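Local coordinates for protein beta-galactosidase (Trichoderma reesei, PDB 3OG2) that probably hydrolyses terminal non-reducing beta-D-galactose residues from beta-D-galactosides, as a glycoside hydrolase of family 35, at residues S271-A283 with Y308-Y322. Sequence-based numbering, arbitrary orientation.
Sequences STPFSLVEFQGGA and YKNNMAAGVTIFNIY
Leu276 N gives its hydrogen to Ile318 O (2.8 Å) and Leu276 O takes that of Asn320 N, pairing two neighbouring parallel strands of the family 35 TIM barrel. A beta bulge at Val277 and Glu278 shifts the register by one. There Asn320 fills the step with its side chain: CG anti to the backbone N (chi1 176°) sends ND2 to Val277 O at 2.9 Å, the carbonyl lying close to the amide plane, while OD1 bonds Ser44. Beyond the bulge Phe279 N reaches Asn320 O, and Phe279 O receives Tyr322 N. The bulged Glu278, part of the beta-D-galactose site, runs alongside Tyr322, its carboxylate over the rim of one ring face; Tyr240 and Arg114 hold the acid's oxygens. On the helix side of the strands, Asn311 from helix 301-313 sets ND2 3.2 Å above the centre of the Phe279 ring, amide and ring planes 85° apart. Tyr308 meets that ring rim to rim, and Phe319 approaches it obliquely. With an alanine in place of Phe279, Asn311 ND2 would probably lose the aromatic face beneath it and a gap would open beside Tyr308 and Phe319. Farther along, Leu276 CD1 presses on Asn311 CG (3.4 Å), and Val316 CG2 lies over one face of Phe274. At the opposite end, Tyr308 OH donates to Gln280 O at 2.7 Å and accepts from a water.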
loop_
_atom_site.group_PDB
_atom_site.type_symbol
_atom_site.label_atom_id
_atom_site.label_comp_id
_atom_site.label_asym_id
_atom_site.label_seq_id
_atom_site.Cartn_x
_atom_site.Cartn_y
_atom_site.Cartn_z
ATOM N N SER A 271 2.171 -20.349 22.564
ATOM C CA SER A 271 0.857 -20.122 23.174
ATOM C C SER A 271 -0.036 -19.181 22.363
ATOM O O SER A 271 -1.226 -19.003 22.736
ATOM C CB SER A 271 1.019 -19.558 24.592
ATOM O OG SER A 271 1.523 -18.219 24.554
ATOM N N THR A 272 0.523 -18.575 21.275
ATOM C CA THR A 272 -0.260 -17.574 20.532
ATOM C C THR A 272 -0.272 -17.924 19.060
ATOM O O THR A 272 0.544 -18.727 18.580
ATOM C CB THR A 272 0.288 -16.151 20.794
ATOM O OG1 THR A 272 1.678 -16.059 20.433
ATOM C CG2 THR A 272 0.206 -15.754 22.255
ATOM N N PRO A 273 -1.208 -17.372 18.306
ATOM C CA PRO A 273 -1.319 -17.799 16.904
ATOM C C PRO A 273 -0.133 -17.419 16.071
ATOM O O PRO A 273 0.396 -16.322 16.211
ATOM C CB PRO A 273 -2.563 -17.006 16.452
ATOM C CG PRO A 273 -3.334 -16.678 17.684
ATOM C CD PRO A 273 -2.264 -16.435 18.736
ATOM N N PHE A 274 0.245 -18.295 15.156
ATOM C CA PHE A 274 1.321 -17.921 14.221
ATOM C C PHE A 274 0.857 -16.754 13.346
ATOM O O PHE A 274 -0.121 -16.849 12.616
ATOM C CB PHE A 274 1.757 -19.124 13.405
ATOM C CG PHE A 274 2.833 -18.773 12.369
ATOM C CD1 PHE A 274 3.852 -17.873 12.621
ATOM C CD2 PHE A 274 2.728 -19.398 11.111
ATOM C CE1 PHE A 274 4.760 -17.529 11.591
ATOM C CE2 PHE A 274 3.635 -19.060 10.118
ATOM C CZ PHE A 274 4.649 -18.137 10.361
ATOM N N SER A 275 1.588 -15.635 13.493
ATOM C CA SER A 275 1.182 -14.356 12.915
ATOM C C SER A 275 2.272 -13.702 12.084
ATOM O O SER A 275 3.360 -13.452 12.588
ATOM C CB SER A 275 0.844 -13.402 14.064
ATOM O OG SER A 275 -0.213 -13.926 14.884
ATOM N N LEU A 276 1.950 -13.456 10.819
ATOM C CA LEU A 276 2.814 -12.732 9.908
ATOM C C LEU A 276 2.146 -11.357 9.750
ATOM O O LEU A 276 1.197 -11.186 8.990
ATOM C CB LEU A 276 2.966 -13.427 8.550
ATOM C CG LEU A 276 3.742 -14.744 8.647
ATOM C CD1 LEU A 276 3.674 -15.483 7.306
ATOM C CD2 LEU A 276 5.194 -14.485 9.062
ATOM N N VAL A 277 2.632 -10.406 10.525
ATOM C CA VAL A 277 1.981 -9.095 10.586
ATOM C C VAL A 277 2.307 -8.278 9.351
ATOM O O VAL A 277 1.572 -7.393 8.942
ATOM C CB VAL A 277 2.407 -8.384 11.898
ATOM C CG1 VAL A 277 1.918 -6.933 11.946
ATOM C CG2 VAL A 277 1.788 -9.203 13.016
ATOM N N GLU A 278 3.435 -8.552 8.662
ATOM C CA GLU A 278 3.689 -8.021 7.321
ATOM C C GLU A 278 4.310 -9.144 6.509
ATOM O O GLU A 278 5.397 -9.634 6.882
ATOM C CB GLU A 278 4.676 -6.867 7.232
ATOM C CG GLU A 278 4.239 -5.670 8.097
ATOM C CD GLU A 278 5.367 -4.668 8.144
ATOM O OE1 GLU A 278 6.303 -4.677 7.298
ATOM O OE2 GLU A 278 5.346 -3.801 9.047
ATOM N N PHE A 279 3.651 -9.536 5.440
ATOM C CA PHE A 279 4.259 -10.477 4.507
ATOM C C PHE A 279 4.235 -9.838 3.124
ATOM O O PHE A 279 3.238 -9.229 2.720
ATOM C CB PHE A 279 3.547 -11.834 4.525
ATOM C CG PHE A 279 4.399 -12.825 3.716
ATOM C CD1 PHE A 279 5.538 -13.424 4.291
ATOM C CD2 PHE A 279 4.081 -13.104 2.395
ATOM C CE1 PHE A 279 6.317 -14.279 3.516
ATOM C CE2 PHE A 279 4.867 -13.965 1.651
ATOM C CZ PHE A 279 5.991 -14.534 2.189
ATOM N N GLN A 280 5.325 -9.997 2.377
ATOM C CA GLN A 280 5.503 -9.350 1.090
ATOM C C GLN A 280 4.315 -9.464 0.146
ATOM O O GLN A 280 3.876 -10.564 -0.246
ATOM C CB GLN A 280 6.739 -10.018 0.456
ATOM C CG GLN A 280 7.150 -9.361 -0.853
ATOM C CD GLN A 280 8.631 -9.565 -1.134
ATOM O OE1 GLN A 280 9.268 -10.522 -0.662
ATOM N NE2 GLN A 280 9.200 -8.630 -1.892
ATOM N N GLY A 281 3.845 -8.280 -0.258
ATOM C CA GLY A 281 2.824 -8.127 -1.289
ATOM C C GLY A 281 3.302 -7.288 -2.462
ATOM O O GLY A 281 2.465 -6.988 -3.338
ATOM N N GLY A 282 4.547 -6.882 -2.472
ATOM C CA GLY A 282 5.091 -6.092 -3.561
ATOM C C GLY A 282 6.513 -5.718 -3.166
ATOM O O GLY A 282 7.181 -6.428 -2.383
ATOM N N ALA A 283 6.952 -4.583 -3.671
ATOM C CA ALA A 283 8.284 -4.060 -3.321
ATOM C C ALA A 283 8.237 -2.554 -3.403
ATOM O O ALA A 283 7.483 -2.037 -4.240
ATOM C CB ALA A 283 9.302 -4.599 -4.306
ATOM N N TYR A 308 2.579 -17.754 -0.572
ATOM C CA TYR A 308 1.488 -17.609 0.415
ATOM C C TYR A 308 1.029 -18.977 0.875
ATOM O O TYR A 308 0.766 -19.195 2.063
ATOM C CB TYR A 308 0.327 -16.781 -0.087
ATOM C CG TYR A 308 0.669 -15.314 -0.376
ATOM C CD1 TYR A 308 1.943 -14.797 -0.206
ATOM C CD2 TYR A 308 -0.342 -14.469 -0.815
ATOM C CE1 TYR A 308 2.208 -13.463 -0.470
ATOM C CE2 TYR A 308 -0.080 -13.133 -1.094
ATOM C CZ TYR A 308 1.193 -12.644 -0.912
ATOM O OH TYR A 308 1.446 -11.321 -1.191
ATOM N N LYS A 309 0.942 -19.953 -0.041
ATOM C CA LYS A 309 0.593 -21.316 0.416
ATOM C C LYS A 309 1.720 -21.894 1.264
ATOM O O LYS A 309 1.429 -22.725 2.129
ATOM C CB LYS A 309 0.294 -22.203 -0.800
ATOM C CG LYS A 309 -1.005 -21.750 -1.503
ATOM C CD LYS A 309 -1.293 -22.551 -2.765
ATOM C CE LYS A 309 -2.467 -21.894 -3.525
ATOM N NZ LYS A 309 -2.906 -22.672 -4.684
ATOM N N ASN A 310 2.982 -21.452 1.068
ATOM C CA ASN A 310 4.029 -21.909 1.978
ATOM C C ASN A 310 3.821 -21.389 3.388
ATOM O O ASN A 310 4.292 -22.016 4.358
ATOM C CB ASN A 310 5.372 -21.426 1.421
ATOM C CG ASN A 310 6.535 -21.937 2.217
ATOM O OD1 ASN A 310 6.730 -23.177 2.291
ATOM N ND2 ASN A 310 7.301 -21.019 2.810
ATOM N N ASN A 311 3.156 -20.252 3.585
ATOM C CA ASN A 311 2.835 -19.776 4.910
ATOM C C ASN A 311 1.647 -20.562 5.486
ATOM O O ASN A 311 1.608 -20.805 6.696
ATOM C CB ASN A 311 2.498 -18.263 4.868
ATOM C CG ASN A 311 3.742 -17.462 4.505
ATOM O OD1 ASN A 311 4.874 -17.867 4.772
ATOM N ND2 ASN A 311 3.527 -16.298 3.868
ATOM N N MET A 312 0.694 -20.937 4.614
ATOM C CA MET A 312 -0.360 -21.840 5.071
ATOM C C MET A 312 0.246 -23.193 5.453
ATOM O O MET A 312 -0.245 -23.843 6.380
ATOM C CB MET A 312 -1.408 -22.034 3.960
ATOM C CG MET A 312 -2.026 -20.642 3.601
ATOM S SD MET A 312 -3.063 -20.832 2.133
ATOM C CE MET A 312 -3.052 -19.114 1.517
ATOM N N ALA A 313 1.349 -23.616 4.760
ATOM C CA ALA A 313 1.990 -24.899 5.152
ATOM C C ALA A 313 2.501 -24.849 6.584
ATOM O O ALA A 313 2.626 -25.883 7.247
ATOM C CB ALA A 313 3.102 -25.154 4.175
ATOM N N ALA A 314 2.824 -23.653 7.087
ATOM C CA ALA A 314 3.307 -23.439 8.462
ATOM C C ALA A 314 2.151 -23.097 9.407
ATOM O O ALA A 314 2.416 -22.827 10.602
ATOM C CB ALA A 314 4.354 -22.364 8.476
ATOM N N GLY A 315 0.896 -23.049 8.943
ATOM C CA GLY A 315 -0.241 -22.802 9.794
ATOM C C GLY A 315 -0.413 -21.358 10.151
ATOM O O GLY A 315 -0.968 -21.050 11.232
ATOM N N VAL A 316 -0.055 -20.401 9.285
ATOM C CA VAL A 316 -0.361 -18.997 9.669
ATOM C C VAL A 316 -1.842 -18.783 9.846
ATOM O O VAL A 316 -2.657 -19.184 9.010
ATOM C CB VAL A 316 0.236 -18.066 8.606
ATOM C CG1 VAL A 316 -0.524 -18.119 7.252
ATOM C CG2 VAL A 316 0.304 -16.642 9.137
ATOM N N THR A 317 -2.226 -18.099 10.947
ATOM C CA THR A 317 -3.645 -17.814 11.126
ATOM C C THR A 317 -3.887 -16.313 11.354
ATOM O O THR A 317 -5.049 -15.931 11.475
ATOM C CB THR A 317 -4.281 -18.611 12.243
ATOM O OG1 THR A 317 -3.514 -18.387 13.430
ATOM C CG2 THR A 317 -4.293 -20.131 11.911
ATOM N N ILE A 318 -2.816 -15.488 11.387
ATOM C CA ILE A 318 -3.018 -14.011 11.306
ATOM C C ILE A 318 -2.013 -13.623 10.218
ATOM O O ILE A 318 -0.794 -13.805 10.421
ATOM C CB ILE A 318 -2.748 -13.285 12.629
ATOM C CG1 ILE A 318 -3.722 -13.732 13.735
ATOM C CG2 ILE A 318 -2.782 -11.760 12.386
ATOM C CD1 ILE A 318 -3.480 -13.084 15.065
ATOM N N PHE A 319 -2.513 -13.170 9.067
ATOM C CA PHE A 319 -1.668 -13.061 7.866
ATOM C C PHE A 319 -2.001 -11.763 7.186
ATOM O O PHE A 319 -3.126 -11.619 6.662
ATOM C CB PHE A 319 -2.000 -14.286 6.992
ATOM C CG PHE A 319 -1.136 -14.468 5.742
ATOM C CD1 PHE A 319 0.139 -13.944 5.581
ATOM C CD2 PHE A 319 -1.683 -15.255 4.742
ATOM C CE1 PHE A 319 0.893 -14.216 4.434
ATOM C CE2 PHE A 319 -0.937 -15.504 3.584
ATOM C CZ PHE A 319 0.322 -15.005 3.438
ATOM N N ASN A 320 -1.068 -10.799 7.144
ATOM C CA ASN A 320 -1.328 -9.492 6.559
ATOM C C ASN A 320 -0.366 -9.240 5.406
ATOM O O ASN A 320 0.837 -9.455 5.545
ATOM C CB ASN A 320 -1.167 -8.409 7.616
ATOM C CG ASN A 320 -1.337 -7.003 7.044
ATOM O OD1 ASN A 320 -2.390 -6.673 6.472
ATOM N ND2 ASN A 320 -0.333 -6.158 7.159
ATOM N N ILE A 321 -0.942 -8.808 4.293
ATOM C CA ILE A 321 -0.188 -8.587 3.060
ATOM C C ILE A 321 0.178 -7.128 2.897
ATOM O O ILE A 321 -0.678 -6.250 2.777
ATOM C CB ILE A 321 -1.032 -9.045 1.837
ATOM C CG1 ILE A 321 -1.479 -10.527 1.954
ATOM C CG2 ILE A 321 -0.282 -8.782 0.515
ATOM C CD1 ILE A 321 -0.314 -11.474 2.289
ATOM N N TYR A 322 1.514 -6.843 2.965
ATOM C CA TYR A 322 2.046 -5.471 2.919
ATOM C C TYR A 322 2.640 -5.313 1.526
ATOM O O TYR A 322 3.664 -5.996 1.285
ATOM C CB TYR A 322 3.103 -5.308 4.036
ATOM C CG TYR A 322 3.575 -3.870 4.121
ATOM C CD1 TYR A 322 4.398 -3.275 3.165
ATOM C CD2 TYR A 322 3.186 -3.039 5.186
ATOM C CE1 TYR A 322 4.817 -1.986 3.242
ATOM C CE2 TYR A 322 3.588 -1.714 5.299
ATOM C CZ TYR A 322 4.399 -1.194 4.320
ATOM O OH TYR A 322 4.776 0.126 4.379
HETATM O O HOH W 1 0.342 -9.578 -3.150
#